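Local coordinates for protein aspartate aminotransferase, mitochondrial (Trypanosoma brucei brucei, PDB 4W5K) that probably transfers amino groups between L-aspartate and 2-oxoglutarate as a homodimeric aminotransferase dependent on pyridoxal phosphate, at residues Val31-Ile35 / His365-Thr369; Asn59-Val65 / Ser283-Leu287; Thr66-Val72 / Ala93-Thr97. The protein carries 1 engineered substitution. One frame throughout, in Å; residues are numbered along the deposited sequence.

Interaction 1 of 3, residues Val31-Ile35 / His365-Thr369; sequences VNLSI and HIYMT
Three backbone hydrogen bonds join Val31-Ile35 to His365-Thr369 as a short parallel beta ladder, a two-stranded sheet that brings the N-terminal part of the chain beside its C-terminal part. Val31 N donates to His365 O, and Val31 O receives Tyr367 N at 2.9 Å with an N-H...O angle of 170°. Leu33 N reaches Tyr367 O at 2.7 Å, but the angle at its hydrogen falls to 137° where 31-35 enters a turn. This is an Asx turn: Asn32 OD1 accepts Ser34 N at 3.0 Å from above its carbonyl plane and Ser34 OG in the plane, on a lone pair. These bonds would limit amide rotation, and CG anti to the backbone N (chi1 -172°) brings OD1 to Ser34. Beyond the strands a water extends the link, donating to Leu33 O and accepting from Thr369 N. The Tyr367 ring sets its edge near Val31 O, while its hydroxyl bonds to Asp25, as does His365 ND1. On the face carrying Val31 and Ile366, helix 384-395 packs over both side chains. Leu33 runs alongside Ile366 and Met368, its CD1 lying 3.7 Å from Ile366 CG2 and 3.9 Å from Met368 CE.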
ATOM      1  N   VAL A  31      22.614 -12.355 -20.606  1.00 45.85           N
ATOM      2  CA  VAL A  31      21.371 -12.949 -20.130  1.00 41.74           C
ATOM      3  C   VAL A  31      21.139 -12.578 -18.662  1.00 41.31           C
ATOM      4  O   VAL A  31      22.046 -12.689 -17.834  1.00 43.21           O
ATOM      5  CB  VAL A  31      21.378 -14.500 -20.268  1.00 39.04           C
ATOM      6  CG1 VAL A  31      20.053 -15.083 -19.786  1.00 40.94           C
ATOM      7  CG2 VAL A  31      21.670 -14.926 -21.714  1.00 42.92           C
ATOM      8  N   ASN A  32      19.932 -12.123 -18.346  1.00 38.27           N
ATOM      9  CA  ASN A  32      19.607 -11.747 -16.976  1.00 38.55           C
ATOM     10  C   ASN A  32      18.816 -12.844 -16.288  1.00 34.90           C
ATOM     11  O   ASN A  32      17.620 -13.008 -16.530  1.00 33.06           O
ATOM     12  CB  ASN A  32      18.822 -10.424 -16.945  1.00 36.27           C
ATOM     13  CG  ASN A  32      18.630  -9.879 -15.536  1.00 39.37           C
ATOM     14  OD1 ASN A  32      19.061 -10.483 -14.554  1.00 36.08           O
ATOM     15  ND2 ASN A  32      17.992  -8.706 -15.432  1.00 40.87           N
ATOM     16  N   LEU A  33      19.491 -13.605 -15.431  1.00 35.00           N
ATOM     17  CA  LEU A  33      18.835 -14.670 -14.690  1.00 30.75           C
ATOM     18  C   LEU A  33      18.655 -14.254 -13.231  1.00 32.49           C
ATOM     19  O   LEU A  33      18.703 -15.083 -12.319  1.00 29.22           O
ATOM     20  CB  LEU A  33      19.633 -15.972 -14.796  1.00 29.36           C
ATOM     21  CG  LEU A  33      19.815 -16.511 -16.222  1.00 31.97           C
ATOM     22  CD1 LEU A  33      20.550 -17.847 -16.181  1.00 32.19           C
ATOM     23  CD2 LEU A  33      18.464 -16.682 -16.903  1.00 29.58           C
ATOM     24  N   SER A  34      18.431 -12.958 -13.016  1.00 29.59           N
ATOM     25  CA  SER A  34      18.285 -12.445 -11.661  1.00 30.16           C
ATOM     26  C   SER A  34      16.914 -11.822 -11.454  1.00 34.03           C
ATOM     27  O   SER A  34      16.608 -11.320 -10.370  1.00 37.14           O
ATOM     28  CB  SER A  34      19.373 -11.419 -11.360  1.00 35.48           C
ATOM     29  OG  SER A  34      19.088 -10.181 -11.996  1.00 40.78           O
ATOM     30  N   ILE A  35      16.084 -11.868 -12.491  1.00 29.22           N
ATOM     31  CA  ILE A  35      14.795 -11.188 -12.464  1.00 35.07           C
ATOM     32  C   ILE A  35      13.814 -11.839 -11.502  1.00 35.35           C
ATOM     33  O   ILE A  35      13.944 -13.002 -11.147  1.00 38.27           O
ATOM     34  CB  ILE A  35      14.159 -11.130 -13.867  1.00 38.22           C
ATOM     35  CG1 ILE A  35      13.860 -12.535 -14.383  1.00 38.84           C
ATOM     36  CG2 ILE A  35      15.082 -10.420 -14.841  1.00 42.81           C
ATOM     37  CD1 ILE A  35      12.975 -12.530 -15.604  1.00 42.41           C
ATOM     38  N   HIS A 365      28.733 -13.153 -19.380  1.00 52.08           N
ATOM     39  CA  HIS A 365      27.769 -12.068 -19.178  1.00 54.81           C
ATOM     40  C   HIS A 365      26.375 -12.618 -18.876  1.00 50.27           C
ATOM     41  O   HIS A 365      25.352 -12.048 -19.272  1.00 48.08           O
ATOM     42  CB  HIS A 365      27.755 -11.144 -20.396  1.00 60.58           C
ATOM     43  CG  HIS A 365      29.103 -10.594 -20.734  1.00 64.39           C
ATOM     44  ND1 HIS A 365      29.546  -9.373 -20.271  1.00 65.59           N
ATOM     45  CD2 HIS A 365      30.125 -11.115 -21.455  1.00 65.75           C
ATOM     46  CE1 HIS A 365      30.772  -9.156 -20.710  1.00 67.49           C
ATOM     47  NE2 HIS A 365      31.146 -10.197 -21.432  1.00 67.24           N
ATOM     48  N   ILE A 366      26.362 -13.741 -18.168  1.00 47.51           N
ATOM     49  CA  ILE A 366      25.143 -14.308 -17.607  1.00 41.93           C
ATOM     50  C   ILE A 366      25.057 -13.895 -16.140  1.00 43.15           C
ATOM     51  O   ILE A 366      25.970 -14.167 -15.354  1.00 46.36           O
ATOM     52  CB  ILE A 366      25.125 -15.844 -17.752  1.00 38.70           C
ATOM     53  CG1 ILE A 366      25.147 -16.233 -19.235  1.00 41.53           C
ATOM     54  CG2 ILE A 366      23.913 -16.448 -17.038  1.00 35.74           C
ATOM     55  CD1 ILE A 366      25.417 -17.722 -19.472  1.00 40.89           C
ATOM     56  N   TYR A 367      23.970 -13.212 -15.782  1.00 39.64           N
ATOM     57  CA  TYR A 367      23.834 -12.631 -14.452  1.00 42.55           C
ATOM     58  C   TYR A 367      22.874 -13.405 -13.559  1.00 41.85           C
ATOM     59  O   TYR A 367      21.695 -13.546 -13.879  1.00 40.32           O
ATOM     60  CB  TYR A 367      23.367 -11.172 -14.562  1.00 44.30           C
ATOM     61  CG  TYR A 367      24.429 -10.223 -15.072  1.00 49.08           C
ATOM     62  CD1 TYR A 367      24.833 -10.247 -16.402  1.00 48.54           C
ATOM     63  CD2 TYR A 367      25.025  -9.299 -14.221  1.00 51.34           C
ATOM     64  CE1 TYR A 367      25.807  -9.376 -16.869  1.00 54.49           C
ATOM     65  CE2 TYR A 367      26.002  -8.434 -14.676  1.00 56.37           C
ATOM     66  CZ  TYR A 367      26.388  -8.475 -15.999  1.00 57.82           C
ATOM     67  OH  TYR A 367      27.356  -7.604 -16.452  1.00 63.83           O
ATOM     68  N   MET A 368      23.391 -13.901 -12.439  1.00 43.12           N
ATOM     69  CA  MET A 368      22.566 -14.508 -11.399  1.00 41.61           C
ATOM     70  C   MET A 368      23.215 -14.166 -10.064  1.00 39.16           C
ATOM     71  O   MET A 368      24.383 -13.765 -10.031  1.00 39.77           O
ATOM     72  CB  MET A 368      22.430 -16.025 -11.598  1.00 43.05           C
ATOM     73  CG  MET A 368      23.650 -16.835 -11.245  1.00 44.79           C
ATOM     74  SD  MET A 368      23.405 -18.613 -11.571  1.00 42.41           S
ATOM     75  CE  MET A 368      23.175 -18.607 -13.334  1.00 35.35           C
ATOM     76  N   THR A 369      22.465 -14.288  -8.975  1.00 40.18           N
ATOM     77  CA  THR A 369      22.993 -13.922  -7.665  1.00 40.58           C
ATOM     78  C   THR A 369      24.009 -14.970  -7.200  1.00 41.29           C
ATOM     79  O   THR A 369      23.982 -16.125  -7.642  1.00 38.18           O
ATOM     80  CB  THR A 369      21.868 -13.749  -6.614  1.00 39.00           C
ATOM     81  OG1 THR A 369      20.894 -14.783  -6.768  1.00 39.04           O
ATOM     82  CG2 THR A 369      21.176 -12.397  -6.789  1.00 37.21           C
TER
HETATM   83  O   HOH W   1      19.524 -14.716  -9.630  1.00 35.19           O

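Interaction 2 of 3, residues Asn59-Val65 / Ser283-Leu287; sequences NMDYAPV and SNPPL. With PLP (pyridoxal-5'-phosphate), chain F.
Tyr62 crosses Asn284 at about a right angle, with ring and amide planes 60° apart; Tyr62 CD1 lies 3.2 Å from Asn284 OD1 and Tyr62 CG 3.7 Å from Asn284 ND2. The amide therefore flanks the base of the ring, and the far end of the tyrosine is left to the cofactor: Tyr62 OH donates to the phosphate oxygen O3P of PLP at 2.6 Å. No direct hydrogen bond joins the two segments. A water does so instead, accepting from Ala63 N and donating to Asn284 OD1, 2.7 Å away, and to Pro285 O. It ties the amide oxygen to both backbones and would limit rotation of the amide, whose CG sits between the backbone N and the carbonyl carbon (chi1 48°). Around this water the packing is mostly of carbon against backbone oxygen. Pro285 CD touches Pro64 O at 3.4 Å, and the Leu287 methyls pack against residues 60-63, CD1 at 3.6 Å from Asp61 O and CD2 at 4.0 Å from Ala63 CB. Farther along, Asn59 ND2 donates to Asp61 OD2 from above the carboxylate plane, and the same oxygen forms a salt bridge to Arg39 of the second subunit. Tyr250 of that subunit meets the Tyr62 ring edge-to-face. The same pyridoxal-5'-phosphate is hydrogen-bonded by Arg253, Ser242 and Thr101 of the second subunit, so the site is built at the dimer interface, the composite active site of class-I, fold-type I aminotransferases.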
ATOM      1  N   ASN A  59     -15.758   4.099 -10.494  1.00 27.80           N
ATOM      2  CA  ASN A  59     -15.682   5.027  -9.368  1.00 38.42           C
ATOM      3  C   ASN A  59     -14.288   4.890  -8.741  1.00 37.67           C
ATOM      4  O   ASN A  59     -13.861   3.771  -8.445  1.00 40.55           O
ATOM      5  CB  ASN A  59     -16.816   4.691  -8.369  1.00 38.85           C
ATOM      6  CG  ASN A  59     -16.769   5.511  -7.101  1.00 42.58           C
ATOM      7  OD1 ASN A  59     -15.784   6.177  -6.818  1.00 47.52           O
ATOM      8  ND2 ASN A  59     -17.849   5.455  -6.316  1.00 37.40           N
ATOM      9  N   MET A  60     -13.569   5.997  -8.541  1.00 21.20           N
ATOM     10  CA  MET A  60     -12.248   5.898  -7.891  1.00 20.54           C
ATOM     11  C   MET A  60     -12.334   6.209  -6.389  1.00 20.16           C
ATOM     12  O   MET A  60     -11.310   6.473  -5.768  1.00 23.67           O
ATOM     13  CB  MET A  60     -11.239   6.848  -8.545  1.00 23.21           C
ATOM     14  CG  MET A  60     -10.972   6.578 -10.022  1.00 29.09           C
ATOM     15  SD  MET A  60      -9.725   7.693 -10.692  1.00 27.87           S
ATOM     16  CE  MET A  60      -9.646   7.087 -12.382  1.00 24.91           C
ATOM     17  N   ASP A  61     -13.541   6.167  -5.823  1.00 20.53           N
ATOM     18  CA  ASP A  61     -13.706   6.318  -4.370  1.00 24.35           C
ATOM     19  C   ASP A  61     -12.823   5.321  -3.617  1.00 22.61           C
ATOM     20  O   ASP A  61     -12.477   4.242  -4.135  1.00 20.02           O
ATOM     21  CB  ASP A  61     -15.152   6.078  -3.922  1.00 26.83           C
ATOM     22  CG  ASP A  61     -16.071   7.284  -4.115  1.00 32.63           C
ATOM     23  OD1 ASP A  61     -15.629   8.375  -4.548  1.00 31.16           O
ATOM     24  OD2 ASP A  61     -17.276   7.105  -3.835  1.00 33.60           O
ATOM     25  N   TYR A  62     -12.485   5.649  -2.381  1.00 17.02           N
ATOM     26  CA  TYR A  62     -11.764   4.701  -1.533  1.00 17.81           C
ATOM     27  C   TYR A  62     -12.500   3.375  -1.405  1.00 20.16           C
ATOM     28  O   TYR A  62     -13.729   3.366  -1.245  1.00 21.56           O
ATOM     29  CB  TYR A  62     -11.608   5.281  -0.140  1.00 16.44           C
ATOM     30  CG  TYR A  62     -10.787   6.530  -0.011  1.00 16.89           C
ATOM     31  CD1 TYR A  62      -9.416   6.509  -0.246  1.00 16.99           C
ATOM     32  CD2 TYR A  62     -11.374   7.716   0.411  1.00 19.23           C
ATOM     33  CE1 TYR A  62      -8.654   7.639  -0.069  1.00 15.93           C
ATOM     34  CE2 TYR A  62     -10.620   8.863   0.596  1.00 19.60           C
ATOM     35  CZ  TYR A  62      -9.255   8.807   0.368  1.00 16.61           C
ATOM     36  OH  TYR A  62      -8.508   9.938   0.593  1.00 18.96           O
ATOM     37  N   ALA A  63     -11.760   2.274  -1.467  1.00 19.18           N
ATOM     38  CA  ALA A  63     -12.293   0.981  -1.039  1.00 17.01           C
ATOM     39  C   ALA A  63     -12.476   0.990   0.480  1.00 17.17           C
ATOM     40  O   ALA A  63     -11.897   1.838   1.175  1.00 20.66           O
ATOM     41  CB  ALA A  63     -11.337  -0.177  -1.459  1.00 16.55           C
ATOM     42  N   PRO A  64     -13.273   0.040   1.010  1.00 19.69           N
ATOM     43  CA  PRO A  64     -13.254  -0.121   2.466  1.00 18.62           C
ATOM     44  C   PRO A  64     -11.863  -0.433   2.979  1.00 17.45           C
ATOM     45  O   PRO A  64     -11.015  -0.938   2.248  1.00 19.41           O
ATOM     46  CB  PRO A  64     -14.206  -1.303   2.723  1.00 21.84           C
ATOM     47  CG  PRO A  64     -15.072  -1.382   1.476  1.00 24.27           C
ATOM     48  CD  PRO A  64     -14.174  -0.934   0.352  1.00 21.73           C
ATOM     49  N   VAL A  65     -11.634  -0.138   4.260  1.00 16.98           N
ATOM     50  CA  VAL A  65     -10.332  -0.427   4.867  1.00 14.83           C
ATOM     51  C   VAL A  65      -9.863  -1.874   4.656  1.00 15.57           C
ATOM     52  O   VAL A  65      -8.684  -2.116   4.383  1.00 17.14           O
ATOM     53  CB  VAL A  65     -10.385  -0.133   6.406  1.00 18.93           C
ATOM     54  CG1 VAL A  65     -11.447  -0.984   7.078  1.00 23.27           C
ATOM     55  CG2 VAL A  65      -9.035  -0.383   7.047  1.00 17.41           C
ATOM     56  N   SER A 283      -4.314   3.426   5.240  1.00 16.40           N
ATOM     57  CA  SER A 283      -5.740   3.826   5.211  1.00 17.07           C
ATOM     58  C   SER A 283      -6.663   2.801   4.558  1.00 17.89           C
ATOM     59  O   SER A 283      -7.626   2.348   5.183  1.00 20.92           O
ATOM     60  CB  SER A 283      -5.930   5.194   4.515  1.00 17.31           C
ATOM     61  OG  SER A 283      -7.157   5.775   4.903  1.00 21.32           O
ATOM     62  N   ASN A 284      -6.387   2.453   3.296  1.00 15.87           N
ATOM     63  CA  ASN A 284      -7.207   1.502   2.550  1.00 17.93           C
ATOM     64  C   ASN A 284      -6.459   1.106   1.259  1.00 17.52           C
ATOM     65  O   ASN A 284      -5.512   1.775   0.873  1.00 14.97           O
ATOM     66  CB  ASN A 284      -8.597   2.098   2.278  1.00 17.64           C
ATOM     67  CG  ASN A 284      -8.522   3.506   1.738  1.00 19.39           C
ATOM     68  OD1 ASN A 284      -8.034   3.705   0.642  1.00 20.12           O
ATOM     69  ND2 ASN A 284      -8.959   4.494   2.532  1.00 17.66           N
ATOM     70  N   PRO A 285      -6.789  -0.055   0.680  1.00 17.01           N
ATOM     71  CA  PRO A 285      -5.920  -0.639  -0.348  1.00 15.92           C
ATOM     72  C   PRO A 285      -6.276  -0.186  -1.780  1.00 15.62           C
ATOM     73  O   PRO A 285      -7.387   0.231  -2.048  1.00 18.32           O
ATOM     74  CB  PRO A 285      -6.138  -2.160  -0.149  1.00 15.92           C
ATOM     75  CG  PRO A 285      -7.637  -2.217   0.210  1.00 17.45           C
ATOM     76  CD  PRO A 285      -7.866  -0.980   1.086  1.00 20.80           C
ATOM     77  N   PRO A 286      -5.330  -0.359  -2.718  1.00 18.92           N
ATOM     78  CA  PRO A 286      -5.509   0.084  -4.103  1.00 20.07           C
ATOM     79  C   PRO A 286      -6.536  -0.758  -4.847  1.00 18.57           C
ATOM     80  O   PRO A 286      -6.553  -2.007  -4.785  1.00 20.22           O
ATOM     81  CB  PRO A 286      -4.110  -0.054  -4.704  1.00 19.56           C
ATOM     82  CG  PRO A 286      -3.390  -1.080  -3.830  1.00 17.32           C
ATOM     83  CD  PRO A 286      -3.981  -0.884  -2.447  1.00 17.36           C
ATOM     84  N   LEU A 287      -7.393  -0.047  -5.564  1.00 17.36           N
ATOM     85  CA  LEU A 287      -8.517  -0.626  -6.292  1.00 17.63           C
ATOM     86  C   LEU A 287      -8.191  -1.578  -7.432  1.00 18.42           C
ATOM     87  O   LEU A 287      -8.921  -2.557  -7.631  1.00 20.51           O
ATOM     88  CB  LEU A 287      -9.350   0.496  -6.904  1.00 18.34           C
ATOM     89  CG  LEU A 287     -10.070   1.442  -5.942  1.00 18.53           C
ATOM     90  CD1 LEU A 287     -10.456   2.675  -6.709  1.00 18.19           C
ATOM     91  CD2 LEU A 287     -11.304   0.763  -5.337  1.00 21.91           C
TER
HETATM   92  N1  PLP F 500      -4.295  14.050   5.751  0.89 20.77           N
HETATM   93  C2  PLP F 500      -5.492  14.730   5.699  0.89 21.24           C
HETATM   94  C2A PLP F 500      -5.598  16.083   6.340  0.89 18.32           C
HETATM   95  C3  PLP F 500      -6.606  14.177   5.065  0.89 23.23           C
HETATM   96  O3  PLP F 500      -7.804  14.874   5.008  0.89 22.78           O
HETATM   97  C4  PLP F 500      -6.500  12.934   4.455  0.89 26.47           C
HETATM   98  C4A PLP F 500      -7.588  12.529   3.511  0.89 34.17           C
HETATM   99  O4A PLP F 500      -8.697  12.269   3.978  0.89 39.94           O
HETATM  100  C5  PLP F 500      -5.299  12.234   4.517  0.89 22.35           C
HETATM  101  C6  PLP F 500      -4.199  12.816   5.147  0.89 23.39           C
HETATM  102  C5A PLP F 500      -5.153  10.856   3.898  0.89 21.68           C
HETATM  103  O4P PLP F 500      -5.179  10.961   2.503  0.89 19.55           O
HETATM  104  P   PLP F 500      -4.776   9.776   1.544  0.89 15.78           P
HETATM  105  O1P PLP F 500      -3.993   8.719   2.290  0.89 12.66           O
HETATM  106  O2P PLP F 500      -4.018  10.415   0.422  0.89 26.23           O
HETATM  107  O3P PLP F 500      -6.039   9.210   1.004  0.89 17.86           O
HETATM  108  O   HOH W   2      -9.004   2.504  -1.591  1.00 20.26           O

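Interaction 3 of 3, residues Thr66-Val72 / Ala93-Thr97; sequences TGIASFV and ASCQT
Gln96 supplies both hydrogen bonds between Thr66-Val72 and Ala93-Thr97. Its backbone N donates to Thr66 O at 2.8 Å, nearly straight at the hydrogen (170°) although it stands above the carbonyl plane. Its side chain runs extended, with CG anti to the backbone N (chi1 175°), and carries OE1 to Ile68 N at 3.1 Å. Ile68 is the N-cap residue of helix 69-80; its N-H is thus satisfied by the glutamine, while its carbonyl accepts Val72 N. The other half of the amide, NE2, has a weak bond to Pro286 O. Gly67, at phi 108°, lets the segments approach: its CA is 3.2 Å from Gln96 OE1 and 3.5 Å from Gln96 CB. Phe71 crosses the glutamine at about a right angle, its CE2 3.6 Å from Gln96 CG. Val72 packs its methyls along the strand, CG1 on Ser94 CB at 3.7 Å and CG2 on Gln96 N. Ser94 OG is engaged elsewhere, by His258 and Gln76. This outermost strand of the large mixed sheet pairs antiparallel with 255-260; the helix start laid on it, with a buried glutamine making the hydrogen bonds, is part of the alpha/beta large domain of fold-type I PLP enzymes.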
ATOM      1  N   THR A  66     -10.796  -2.817   4.721  1.00 15.12           N
ATOM      2  CA  THR A  66     -10.459  -4.248   4.581  1.00 17.00           C
ATOM      3  C   THR A  66     -10.530  -4.743   3.139  1.00 18.42           C
ATOM      4  O   THR A  66     -10.297  -5.923   2.864  1.00 19.34           O
ATOM      5  CB  THR A  66     -11.380  -5.084   5.474  1.00 20.03           C
ATOM      6  OG1 THR A  66     -12.715  -4.569   5.351  1.00 22.66           O
ATOM      7  CG2 THR A  66     -10.968  -4.914   6.939  1.00 20.25           C
ATOM      8  N   GLY A  67     -10.806  -3.831   2.215  1.00 17.96           N
ATOM      9  CA  GLY A  67     -10.739  -4.134   0.789  1.00 18.55           C
ATOM     10  C   GLY A  67     -12.093  -4.213   0.137  1.00 17.67           C
ATOM     11  O   GLY A  67     -13.140  -4.168   0.817  1.00 19.50           O
ATOM     12  N   ILE A  68     -12.092  -4.285  -1.196  1.00 18.22           N
ATOM     13  CA  ILE A  68     -13.319  -4.519  -1.929  1.00 17.91           C
ATOM     14  C   ILE A  68     -13.914  -5.866  -1.499  1.00 20.51           C
ATOM     15  O   ILE A  68     -13.257  -6.917  -1.625  1.00 20.34           O
ATOM     16  CB  ILE A  68     -13.075  -4.508  -3.464  1.00 21.43           C
ATOM     17  CG1 ILE A  68     -12.508  -3.141  -3.892  1.00 23.24           C
ATOM     18  CG2 ILE A  68     -14.365  -4.838  -4.198  1.00 25.02           C
ATOM     19  CD1 ILE A  68     -12.371  -2.993  -5.390  1.00 23.81           C
ATOM     20  N   ALA A  69     -15.150  -5.847  -1.009  1.00 20.26           N
ATOM     21  CA  ALA A  69     -15.750  -7.021  -0.368  1.00 21.41           C
ATOM     22  C   ALA A  69     -15.851  -8.225  -1.307  1.00 23.86           C
ATOM     23  O   ALA A  69     -15.584  -9.363  -0.894  1.00 26.25           O
ATOM     24  CB  ALA A  69     -17.127  -6.680   0.174  1.00 25.67           C
ATOM     25  N   SER A  70     -16.233  -7.989  -2.558  1.00 23.88           N
ATOM     26  CA  SER A  70     -16.356  -9.102  -3.508  1.00 26.34           C
ATOM     27  C   SER A  70     -14.990  -9.715  -3.806  1.00 25.48           C
ATOM     28  O   SER A  70     -14.873 -10.933  -3.983  1.00 26.36           O
ATOM     29  CB  SER A  70     -17.025  -8.658  -4.803  1.00 28.91           C
ATOM     30  OG  SER A  70     -16.265  -7.684  -5.493  1.00 26.68           O
ATOM     31  N   PHE A  71     -13.965  -8.878  -3.883  1.00 18.97           N
ATOM     32  CA  PHE A  71     -12.595  -9.389  -4.074  1.00 19.57           C
ATOM     33  C   PHE A  71     -12.198 -10.291  -2.910  1.00 20.07           C
ATOM     34  O   PHE A  71     -11.647 -11.381  -3.094  1.00 20.29           O
ATOM     35  CB  PHE A  71     -11.592  -8.229  -4.201  1.00 18.22           C
ATOM     36  CG  PHE A  71     -10.163  -8.635  -4.011  1.00 17.12           C
ATOM     37  CD1 PHE A  71      -9.455  -9.253  -5.047  1.00 19.86           C
ATOM     38  CD2 PHE A  71      -9.529  -8.440  -2.790  1.00 21.37           C
ATOM     39  CE1 PHE A  71      -8.122  -9.635  -4.861  1.00 17.67           C
ATOM     40  CE2 PHE A  71      -8.209  -8.820  -2.589  1.00 19.61           C
ATOM     41  CZ  PHE A  71      -7.499  -9.442  -3.632  1.00 18.14           C
ATOM     42  N   VAL A  72     -12.448  -9.826  -1.694  1.00 19.45           N
ATOM     43  CA  VAL A  72     -12.034 -10.615  -0.535  1.00 19.86           C
ATOM     44  C   VAL A  72     -12.760 -11.965  -0.518  1.00 20.09           C
ATOM     45  O   VAL A  72     -12.149 -12.998  -0.246  1.00 21.01           O
ATOM     46  CB  VAL A  72     -12.272  -9.847   0.788  1.00 18.64           C
ATOM     47  CG1 VAL A  72     -11.957 -10.754   1.994  1.00 19.90           C
ATOM     48  CG2 VAL A  72     -11.411  -8.578   0.823  1.00 19.00           C
ATOM     49  N   ALA A  93     -11.208 -14.916   9.212  1.00 21.98           N
ATOM     50  CA  ALA A  93     -11.047 -13.462   9.146  1.00 22.43           C
ATOM     51  C   ALA A  93     -10.156 -13.078   7.961  1.00 19.01           C
ATOM     52  O   ALA A  93      -9.040 -13.560   7.860  1.00 18.91           O
ATOM     53  CB  ALA A  93     -10.461 -12.946  10.467  1.00 20.88           C
ATOM     54  N   SER A  94     -10.628 -12.199   7.074  1.00 19.19           N
ATOM     55  CA  SER A  94      -9.899 -11.928   5.848  1.00 18.90           C
ATOM     56  C   SER A  94      -9.930 -10.472   5.453  1.00 18.08           C
ATOM     57  O   SER A  94     -10.884  -9.752   5.785  1.00 20.75           O
ATOM     58  CB  SER A  94     -10.452 -12.751   4.666  1.00 19.07           C
ATOM     59  OG  SER A  94     -10.395 -14.162   4.922  1.00 21.71           O
ATOM     60  N   CYS A  95      -8.903 -10.060   4.711  1.00 17.79           N
ATOM     61  CA  CYS A  95      -8.873  -8.718   4.128  1.00 17.63           C
ATOM     62  C   CYS A  95      -7.961  -8.650   2.900  1.00 17.55           C
ATOM     63  O   CYS A  95      -7.100  -9.504   2.665  1.00 17.91           O
ATOM     64  CB  CYS A  95      -8.401  -7.684   5.178  1.00 18.17           C
ATOM     65  SG  CYS A  95      -6.654  -7.819   5.692  1.00 18.51           S
ATOM     66  N   GLN A  96      -8.175  -7.612   2.113  1.00 15.10           N
ATOM     67  CA  GLN A  96      -7.291  -7.270   1.019  1.00 15.78           C
ATOM     68  C   GLN A  96      -6.005  -6.674   1.578  1.00 15.00           C
ATOM     69  O   GLN A  96      -6.032  -5.999   2.615  1.00 15.88           O
ATOM     70  CB  GLN A  96      -8.004  -6.269   0.089  1.00 15.95           C
ATOM     71  CG  GLN A  96      -7.146  -5.712  -1.049  1.00 16.68           C
ATOM     72  CD  GLN A  96      -7.941  -4.804  -1.989  1.00 16.16           C
ATOM     73  OE1 GLN A  96      -9.162  -4.788  -1.959  1.00 18.32           O
ATOM     74  NE2 GLN A  96      -7.244  -4.112  -2.866  1.00 17.34           N
ATOM     75  N   THR A  97      -4.884  -6.927   0.912  1.00 14.17           N
ATOM     76  CA  THR A  97      -3.586  -6.434   1.363  1.00 16.06           C
ATOM     77  C   THR A  97      -2.731  -5.962   0.199  1.00 15.41           C
ATOM     78  O   THR A  97      -3.051  -6.217  -0.966  1.00 15.87           O
ATOM     79  CB  THR A  97      -2.803  -7.528   2.117  1.00 14.40           C
ATOM     80  OG1 THR A  97      -2.674  -8.653   1.229  1.00 14.94           O
ATOM     81  CG2 THR A  97      -3.548  -7.972   3.401  1.00 17.12           C
TER

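How the interactions relate
Interactions 2 and 3 adjoin, their centres about 11 Å apart, and consecutive residues of one chain run from 59-65 into 66-72. Pro285 CG packs on Gln96 CD at 3.4 Å, and Leu287 meets Ile68, so the loop that brings a tyrosine to the neighbouring subunit's cofactor continues into a helix start seated on the central sheet. Interaction 1 lies about 37 Å away by centres, on the opposite side of the chain's centre from interaction 3. Interaction 3 is buried; the other two are partly so. Backbone pairing dominates 31-35 with 365-369, a glutamine side chain supplements it in interaction 3, and interaction 2 relies on water, packing and the second subunit, which touches neither of the others.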